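Local coordinates for protein 4-amino-4-deoxychorismate lyase (Legionella pneumophila, PDB 3LUL) that belongs to the class IV aminotransferase family and carries pyridoxal phosphate covalently bound as a Schiff base, at residues Asp231-Thr236 / Arg243-Leu248; Leu222-Ile227 / Ser247-Ile252. All blocks are in the same frame, centred on the assembly; numbering follows the deposited sequence. Where two conformers were deposited one is given.

Interaction 1 of 2, residues Asp231-Thr236 / Arg243-Leu248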
ATOM      1  N   ASP B 231      -4.669  16.483  28.960  1.00  8.04           N
ATOM      2  CA  ASP B 231      -5.021  15.836  30.219  1.00 10.55           C
ATOM      3  C   ASP B 231      -5.140  14.325  30.033  1.00 11.20           C
ATOM      4  O   ASP B 231      -4.722  13.543  30.910  1.00 11.71           O
ATOM      5  CB  ASP B 231      -6.318  16.422  30.816  1.00  9.16           C
ATOM      6  CG  ASP B 231      -6.161  17.879  31.242  1.00 11.47           C
ATOM      7  OD1 ASP B 231      -5.038  18.251  31.676  1.00 12.17           O
ATOM      8  OD2 ASP B 231      -7.143  18.647  31.148  1.00 10.96           O
ATOM      9  N   ALA B 232      -5.721  13.925  28.896  1.00  9.72           N
ATOM     10  CA  ALA B 232      -5.828  12.521  28.521  1.00  7.34           C
ATOM     11  C   ALA B 232      -5.848  12.428  27.028  1.00  8.71           C
ATOM     12  O   ALA B 232      -6.168  13.406  26.354  1.00  6.95           O
ATOM     13  CB  ALA B 232      -7.090  11.883  29.056  1.00 10.52           C
ATOM     14  N   VAL B 233      -5.544  11.224  26.564  1.00  8.74           N
ATOM     15  CA  VAL B 233      -5.461  10.908  25.164  1.00  8.27           C
ATOM     16  C   VAL B 233      -6.049   9.535  25.022  1.00  9.58           C
ATOM     17  O   VAL B 233      -5.781   8.626  25.843  1.00 10.34           O
ATOM     18  CB  VAL B 233      -4.014  10.857  24.634  1.00 10.68           C
ATOM     19  CG1 VAL B 233      -3.990  10.498  23.167  1.00  5.81           C
ATOM     20  CG2 VAL B 233      -3.281  12.227  24.872  1.00 11.58           C
ATOM     21  N   PHE B 234      -6.813   9.342  23.958  1.00 11.83           N
ATOM     22  CA  PHE B 234      -7.426   7.992  23.702  1.00  7.19           C
ATOM     23  C   PHE B 234      -7.676   7.749  22.216  1.00  7.95           C
ATOM     24  O   PHE B 234      -7.658   8.666  21.397  1.00  9.27           O
ATOM     25  CB  PHE B 234      -8.708   7.777  24.541  1.00  7.89           C
ATOM     26  CG  PHE B 234      -9.897   8.611  24.117  1.00  8.96           C
ATOM     27  CD1 PHE B 234     -10.729   8.194  23.084  1.00  7.46           C
ATOM     28  CD2 PHE B 234     -10.171   9.826  24.744  1.00  8.93           C
ATOM     29  CE1 PHE B 234     -11.839   8.952  22.721  1.00  9.73           C
ATOM     30  CE2 PHE B 234     -11.280  10.605  24.379  1.00 12.70           C
ATOM     31  CZ  PHE B 234     -12.105  10.177  23.376  1.00 10.81           C
ATOM     32  N   LEU B 235      -7.870   6.489  21.866  1.00  8.60           N
ATOM     33  CA  LEU B 235      -8.031   6.083  20.462  1.00  8.68           C
ATOM     34  C   LEU B 235      -9.381   5.431  20.230  1.00 11.23           C
ATOM     35  O   LEU B 235      -9.974   4.917  21.162  1.00  9.54           O
ATOM     36  CB  LEU B 235      -6.969   5.072  20.111  1.00  9.01           C
ATOM     37  CG  LEU B 235      -5.526   5.456  20.455  1.00 10.62           C
ATOM     38  CD1 LEU B 235      -4.583   4.262  20.188  1.00 12.25           C
ATOM     39  CD2 LEU B 235      -5.097   6.679  19.670  1.00  9.28           C
ATOM     40  N   THR B 236      -9.835   5.415  18.982  1.00  8.88           N
ATOM     41  CA  THR B 236     -11.131   4.851  18.666  1.00 10.06           C
ATOM     42  C   THR B 236     -11.033   3.987  17.410  1.00  8.67           C
ATOM     43  O   THR B 236     -10.366   4.350  16.439  1.00  8.71           O
ATOM     44  CB  THR B 236     -12.225   5.960  18.435  1.00  9.20           C
ATOM     45  OG1 THR B 236     -11.893   6.755  17.284  1.00 10.32           O
ATOM     46  CG2 THR B 236     -12.378   6.914  19.654  1.00  6.68           C
ATOM     47  N   ARG B 243      -9.895   3.131  23.440  1.00 10.57           N
ATOM     48  CA  ARG B 243      -8.699   2.559  24.063  1.00 10.67           C
ATOM     49  C   ARG B 243      -7.932   3.718  24.687  1.00 12.10           C
ATOM     50  O   ARG B 243      -7.632   4.727  24.029  1.00 11.22           O
ATOM     51  CB  ARG B 243      -7.859   1.839  23.022  1.00 15.26           C
ATOM     52  CG  ARG B 243      -6.620   1.088  23.546  1.00 21.31           C
ATOM     53  CD  ARG B 243      -6.912  -0.391  23.904  1.00 24.09           C
ATOM     54  NE  ARG B 243      -5.769  -1.023  24.604  1.00 22.35           N
ATOM     55  CZ  ARG B 243      -4.843  -1.811  24.042  1.00 20.73           C
ATOM     56  NH1 ARG B 243      -4.862  -2.085  22.738  1.00 28.51           N
ATOM     57  NH2 ARG B 243      -3.846  -2.307  24.780  1.00 24.19           N
ATOM     58  N   ARG B 244      -7.628   3.576  25.977  1.00 10.03           N
ATOM     59  CA  ARG B 244      -6.939   4.630  26.704  1.00  8.90           C
ATOM     60  C   ARG B 244      -5.474   4.602  26.346  1.00  8.24           C
ATOM     61  O   ARG B 244      -4.918   3.533  26.096  1.00 10.89           O
ATOM     62  CB  ARG B 244      -7.126   4.436  28.218  1.00 10.00           C
ATOM     63  CG  ARG B 244      -8.565   4.531  28.681  1.00 10.73           C
ATOM     64  CD  ARG B 244      -8.720   4.009  30.100  1.00 14.21           C
ATOM     65  NE  ARG B 244     -10.133   3.800  30.452  1.00 19.48           N
ATOM     66  CZ  ARG B 244     -10.953   4.690  31.030  1.00 15.77           C
ATOM     67  NH1 ARG B 244     -10.538   5.901  31.382  1.00 15.99           N
ATOM     68  NH2 ARG B 244     -12.217   4.350  31.284  1.00 18.38           N
ATOM     69  N   VAL B 245      -4.862   5.781  26.325  1.00  6.34           N
ATOM     70  CA  VAL B 245      -3.433   5.936  26.001  1.00  7.51           C
ATOM     71  C   VAL B 245      -2.642   6.297  27.262  1.00  7.44           C
ATOM     72  O   VAL B 245      -2.936   7.276  27.936  1.00  9.13           O
ATOM     73  CB  VAL B 245      -3.214   6.982  24.891  1.00  8.73           C
ATOM     74  CG1 VAL B 245      -1.694   7.267  24.657  1.00  9.10           C
ATOM     75  CG2 VAL B 245      -3.883   6.533  23.581  1.00  9.64           C
ATOM     76  N   LEU B 246      -1.659   5.464  27.575  1.00  8.59           N
ATOM     77  CA  LEU B 246      -0.784   5.647  28.729  1.00  9.78           C
ATOM     78  C   LEU B 246       0.346   6.606  28.418  1.00  9.73           C
ATOM     79  O   LEU B 246       0.743   7.386  29.274  1.00 11.22           O
ATOM     80  CB  LEU B 246      -0.216   4.305  29.215  1.00 12.50           C
ATOM     81  CG  LEU B 246       0.786   4.338  30.395  1.00 12.28           C
ATOM     82  CD1 LEU B 246       0.216   5.022  31.631  1.00 15.99           C
ATOM     83  CD2 LEU B 246       1.243   2.925  30.736  1.00 16.95           C
ATOM     84  N   SER B 247       0.867   6.565  27.201  1.00  7.47           N
ATOM     85  CA  SER B 247       2.039   7.355  26.870  1.00  9.84           C
ATOM     86  C   SER B 247       2.238   7.562  25.386  1.00 10.00           C
ATOM     87  O   SER B 247       1.836   6.718  24.592  1.00  8.33           O
ATOM     88  CB  SER B 247       3.307   6.719  27.454  1.00  9.02           C
ATOM     89  OG  SER B 247       3.559   5.410  26.933  1.00  9.60           O
ATOM     90  N   LEU B 248       2.922   8.663  25.049  1.00  9.88           N
ATOM     91  CA  LEU B 248       3.445   8.923  23.704  1.00  9.51           C
ATOM     92  C   LEU B 248       4.940   9.230  23.859  1.00 10.66           C
ATOM     93  O   LEU B 248       5.288  10.196  24.534  1.00 12.15           O
ATOM     94  CB  LEU B 248       2.747  10.111  23.045  1.00  8.99           C
ATOM     95  CG  LEU B 248       3.329  10.563  21.691  1.00  8.39           C
ATOM     96  CD1 LEU B 248       3.298   9.433  20.595  1.00  9.58           C
ATOM     97  CD2 LEU B 248       2.663  11.836  21.226  1.00  8.46           C
TER
HETATM   98  O   HOH W   1      -4.742   9.364  28.662  1.00  5.84           O

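Interaction 2 of 2, residues Leu222-Ile227 / Ser247-Ile252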
ATOM      1  N   LEU B 222      -3.795  19.531  15.103  1.00 12.20           N
ATOM      2  CA  LEU B 222      -3.157  19.368  16.414  1.00 11.40           C
ATOM      3  C   LEU B 222      -1.673  19.096  16.250  1.00 12.38           C
ATOM      4  O   LEU B 222      -1.283  18.189  15.521  1.00 10.39           O
ATOM      5  CB  LEU B 222      -3.792  18.212  17.169  1.00 13.17           C
ATOM      6  CG  LEU B 222      -5.234  18.390  17.634  1.00 11.18           C
ATOM      7  CD1 LEU B 222      -5.888  17.044  17.907  1.00 13.70           C
ATOM      8  CD2 LEU B 222      -5.281  19.307  18.858  1.00 12.14           C
ATOM      9  N   THR B 223      -0.847  19.889  16.924  1.00 12.30           N
ATOM     10  CA  THR B 223       0.611  19.670  16.920  1.00 15.35           C
ATOM     11  C   THR B 223       0.976  18.601  17.965  1.00 15.71           C
ATOM     12  O   THR B 223       0.135  18.220  18.812  1.00 16.21           O
ATOM     13  CB  THR B 223       1.335  20.969  17.271  1.00 16.67           C
ATOM     14  OG1 THR B 223       0.889  21.376  18.559  1.00 16.99           O
ATOM     15  CG2 THR B 223       1.005  22.069  16.271  1.00 16.64           C
ATOM     16  N   LYS B 224       2.229  18.153  17.947  1.00 15.36           N
ATOM     17  CA  LYS B 224       2.718  17.168  18.929  1.00 14.93           C
ATOM     18  C   LYS B 224       2.667  17.772  20.343  1.00 15.68           C
ATOM     19  O   LYS B 224       2.347  17.080  21.313  1.00 16.06           O
ATOM     20  CB  LYS B 224       4.135  16.702  18.603  1.00 17.73           C
ATOM     21  CG  LYS B 224       4.613  15.546  19.473  1.00 21.61           C
ATOM     22  CD  LYS B 224       5.973  15.031  19.028  1.00 30.91           C
ATOM     23  CE  LYS B 224       6.390  13.840  19.871  1.00 36.68           C
ATOM     24  NZ  LYS B 224       7.871  13.639  19.897  1.00 45.93           N
ATOM     25  N   LYS B 225       2.949  19.064  20.417  1.00 13.67           N
ATOM     26  CA  LYS B 225       2.891  19.804  21.672  1.00 17.37           C
ATOM     27  C   LYS B 225       1.488  19.790  22.285  1.00 16.57           C
ATOM     28  O   LYS B 225       1.365  19.704  23.501  1.00 17.86           O
ATOM     29  CB  LYS B 225       3.381  21.241  21.489  1.00 19.39           C
ATOM     30  CG  LYS B 225       3.397  22.045  22.816  1.00 25.27           C
ATOM     31  CD  LYS B 225       3.968  23.446  22.657  1.00 32.97           C
ATOM     32  CE  LYS B 225       3.559  24.355  23.839  1.00 38.99           C
ATOM     33  NZ  LYS B 225       3.681  23.697  25.175  1.00 36.38           N
ATOM     34  N   ARG B 226       0.436  19.876  21.470  1.00 16.09           N
ATOM     35  CA  ARG B 226      -0.945  19.717  21.995  1.00 15.57           C
ATOM     36  C   ARG B 226      -1.179  18.381  22.660  1.00 14.09           C
ATOM     37  O   ARG B 226      -1.862  18.311  23.696  1.00 13.86           O
ATOM     38  CB  ARG B 226      -2.000  19.906  20.908  1.00 16.53           C
ATOM     39  CG  ARG B 226      -2.076  21.292  20.337  1.00 22.19           C
ATOM     40  CD  ARG B 226      -2.421  22.319  21.371  1.00 25.26           C
ATOM     41  NE  ARG B 226      -3.635  21.978  22.114  1.00 26.13           N
ATOM     42  CZ  ARG B 226      -4.879  22.329  21.775  1.00 31.08           C
ATOM     43  NH1 ARG B 226      -5.123  23.046  20.680  1.00 27.74           N
ATOM     44  NH2 ARG B 226      -5.900  21.957  22.552  1.00 38.43           N
ATOM     45  N   ILE B 227      -0.642  17.313  22.077  1.00 10.81           N
ATOM     46  CA  ILE B 227      -0.797  15.980  22.654  1.00 16.73           C
ATOM     47  C   ILE B 227      -0.038  15.910  23.969  1.00 17.83           C
ATOM     48  O   ILE B 227      -0.581  15.468  24.997  1.00 17.65           O
ATOM     49  CB  ILE B 227      -0.289  14.856  21.718  1.00 18.41           C
ATOM     50  CG1 ILE B 227      -0.953  14.936  20.363  1.00 23.40           C
ATOM     51  CG2 ILE B 227      -0.576  13.500  22.287  1.00 17.01           C
ATOM     52  CD1 ILE B 227      -0.213  14.085  19.297  1.00 20.88           C
ATOM     53  N   SER B 247       0.867   6.565  27.201  1.00  7.47           N
ATOM     54  CA  SER B 247       2.039   7.355  26.870  1.00  9.84           C
ATOM     55  C   SER B 247       2.238   7.562  25.386  1.00 10.00           C
ATOM     56  O   SER B 247       1.836   6.718  24.592  1.00  8.33           O
ATOM     57  CB  SER B 247       3.307   6.719  27.454  1.00  9.02           C
ATOM     58  OG  SER B 247       3.559   5.410  26.933  1.00  9.60           O
ATOM     59  N   LEU B 248       2.922   8.663  25.049  1.00  9.88           N
ATOM     60  CA  LEU B 248       3.445   8.923  23.704  1.00  9.51           C
ATOM     61  C   LEU B 248       4.940   9.230  23.859  1.00 10.66           C
ATOM     62  O   LEU B 248       5.288  10.196  24.534  1.00 12.15           O
ATOM     63  CB  LEU B 248       2.747  10.111  23.045  1.00  8.99           C
ATOM     64  CG  LEU B 248       3.329  10.563  21.691  1.00  8.39           C
ATOM     65  CD1 LEU B 248       3.298   9.433  20.595  1.00  9.58           C
ATOM     66  CD2 LEU B 248       2.663  11.836  21.226  1.00  8.46           C
ATOM     67  N   ASP B 249       5.800   8.419  23.235  1.00 12.14           N
ATOM     68  CA  ASP B 249       7.259   8.587  23.359  1.00  9.43           C
ATOM     69  C   ASP B 249       7.609   8.618  24.859  1.00 13.97           C
ATOM     70  O   ASP B 249       7.224   7.706  25.596  1.00 14.78           O
ATOM     71  CB  ASP B 249       7.679   9.847  22.583  1.00 10.11           C
ATOM     72  CG  ASP B 249       7.264   9.798  21.117  1.00 11.40           C
ATOM     73  OD1 ASP B 249       7.472   8.742  20.492  1.00  9.61           O
ATOM     74  OD2 ASP B 249       6.775  10.815  20.570  1.00 10.57           O
ATOM     75  N   ASN B 250       8.274   9.664  25.318  1.00 13.28           N
ATOM     76  CA  ASN B 250       8.593   9.789  26.746  1.00 19.53           C
ATOM     77  C   ASN B 250       7.630  10.684  27.530  1.00 19.64           C
ATOM     78  O   ASN B 250       8.041  11.486  28.361  1.00 19.29           O
ATOM     79  CB  ASN B 250      10.023  10.257  26.938  1.00 21.33           C
ATOM     80  CG  ASN B 250      10.256  11.683  26.477  1.00 25.93           C
ATOM     81  OD1 ASN B 250       9.991  12.036  25.318  1.00 31.12           O
ATOM     82  ND2 ASN B 250      10.781  12.515  27.388  1.00 28.75           N
ATOM     83  N   ILE B 251       6.338  10.516  27.308  1.00 17.56           N
ATOM     84  CA  ILE B 251       5.352  11.350  27.984  1.00 16.10           C
ATOM     85  C   ILE B 251       4.248  10.432  28.482  1.00 16.99           C
ATOM     86  O   ILE B 251       3.620   9.735  27.682  1.00 15.75           O
ATOM     87  CB  ILE B 251       4.818  12.448  27.041  1.00 16.77           C
ATOM     88  CG1 ILE B 251       5.982  13.322  26.539  1.00 22.16           C
ATOM     89  CG2 ILE B 251       3.776  13.325  27.756  1.00 18.16           C
ATOM     90  CD1 ILE B 251       5.930  13.664  25.105  1.00 25.63           C
ATOM     91  N   ILE B 252       4.057  10.417  29.801  1.00 15.00           N
ATOM     92  CA  ILE B 252       3.052   9.594  30.462  0.50 13.70           C
ATOM     93  C   ILE B 252       1.837  10.474  30.729  1.00 14.07           C
ATOM     94  O   ILE B 252       1.994  11.608  31.193  1.00 16.64           O
ATOM     95  CB  ILE B 252       3.574   9.047  31.820  0.50 14.65           C
ATOM     96  CG1 ILE B 252       4.962   8.418  31.661  0.50 16.63           C
ATOM     97  CG2 ILE B 252       2.620   8.014  32.389  0.50 13.74           C
ATOM     98  CD1 ILE B 252       4.964   7.181  30.807  0.50 16.78           C
TER

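Interaction 1 of 2, residues Asp231-Thr236 / Arg243-Leu248
Leu235 N gives its hydrogen to Arg243 O at 2.8 Å, almost straight with an N-H...O angle of 166°, and Arg243 N answers to Leu235 O at 2.9 Å. One step further, Val245 N reaches Val233 O at 3.0 Å, but the angle there falls to 142°. A water bridges the strands beside it, accepting from Val233 N at 2.9 Å and lying within bonding distance of Val245 O, one of several acceptors around it. These are the two arms of an antiparallel but well splayed beta hairpin, strands 232-237 and 241-248; the direct ladder near Leu235 is followed by a water-bridged rung at Val233. Beyond it, Asp231 and Ala232 form a classic beta bulge against Ile183 of strand 179-184. Between the arms, Val245 CG2 sits against Leu235 CG at 3.7 Å, the two side chains meeting at about a right angle, while its CB lies 4.0 Å from Val233 CB. Leu180 touches both Val233 and Leu235 from the neighbouring strand. Phe234 and Arg244, the non-hydrogen-bonded pair, occupy the other face. Phe234 CB comes within 3.3 Å of Arg243 O, and with chi1 at 70° CG stands between the backbone N and carbonyl carbon, turning the ring away from strand 241-248. There the ring lies parallel to that of Phe181 and touches Leu206 of helix 201-212. Arg243 bends its chain to bond His120 O through NE, and Arg244 forms a salt bridge with Asp261.

Interaction 2 of 2, residues Leu222-Ile227 / Ser247-Ile252
Ile227 and Leu248 point their side chains at each other and meet at about a right angle, one coming off helix 224-228 and the other off the end of strand 241-248. The touching branch of the leucine is CD2, which lies 3.8 Å from Ile227 CG2 and 4.1 Å from Ile227 CD1, so it meets two separate methyls of the isoleucine. Leu248 CG is anti to the backbone N (chi1 174°), which carries the isobutyl group out toward the helix. Leu164 of strand 162-167 touches both residues, and Phe166 adds to the Ile227 side.

Next to this apolar pair Lys224 stretches out nearly straight from the first turn of the helix and crosses Asp249 obliquely. Its NZ stands 3.1 Å from Asp249 OD2, a salt bridge with a weak hydrogen bond in it; OD2 is equally close to Lys224 CE, so it sits beside the end of the chain. Asp249 takes the first corner of the type II' turn from Leu248 to Ile251, whose backbones bond reciprocally, the turn-closing Ile251 N to Leu248 O being weak. At the helix start, Thr223 OG1 caps Arg226 N, weakly.

Asp249 OD2 also bonds Ser126 OG, and Lys224 NZ has a second, long and weak ion pair with Glu228. With OD2 divided in this way, the ion pair probably adds modestly at the margin, and the buried apolar contact of Ile227 with Leu248 would carry more of the join.

Overall arrangement
From the N terminus, the chain first passes through 222-227, where helix 224-228 begins, and goes almost directly into strand 232-237. It then turns back through a short connection into strand 241-248. Interaction 1 closes this hairpin, spanning only six residues. Interaction 2 closes a longer loop of 19 residues, inside which lie 231-236 and the hairpin turn; its second segment overlaps that of interaction 1 at Ser247 and Leu248, so the smaller closure is largely nested in the larger. Their centres are about 10 Å apart, and Val233 CG2 touches Ile227 CG2 at 4.0 Å. Interaction 1 joins neighbouring strands of the mixed sheet; interaction 2 fastens helix 224-228 to the end of strand 241-248 and its turn.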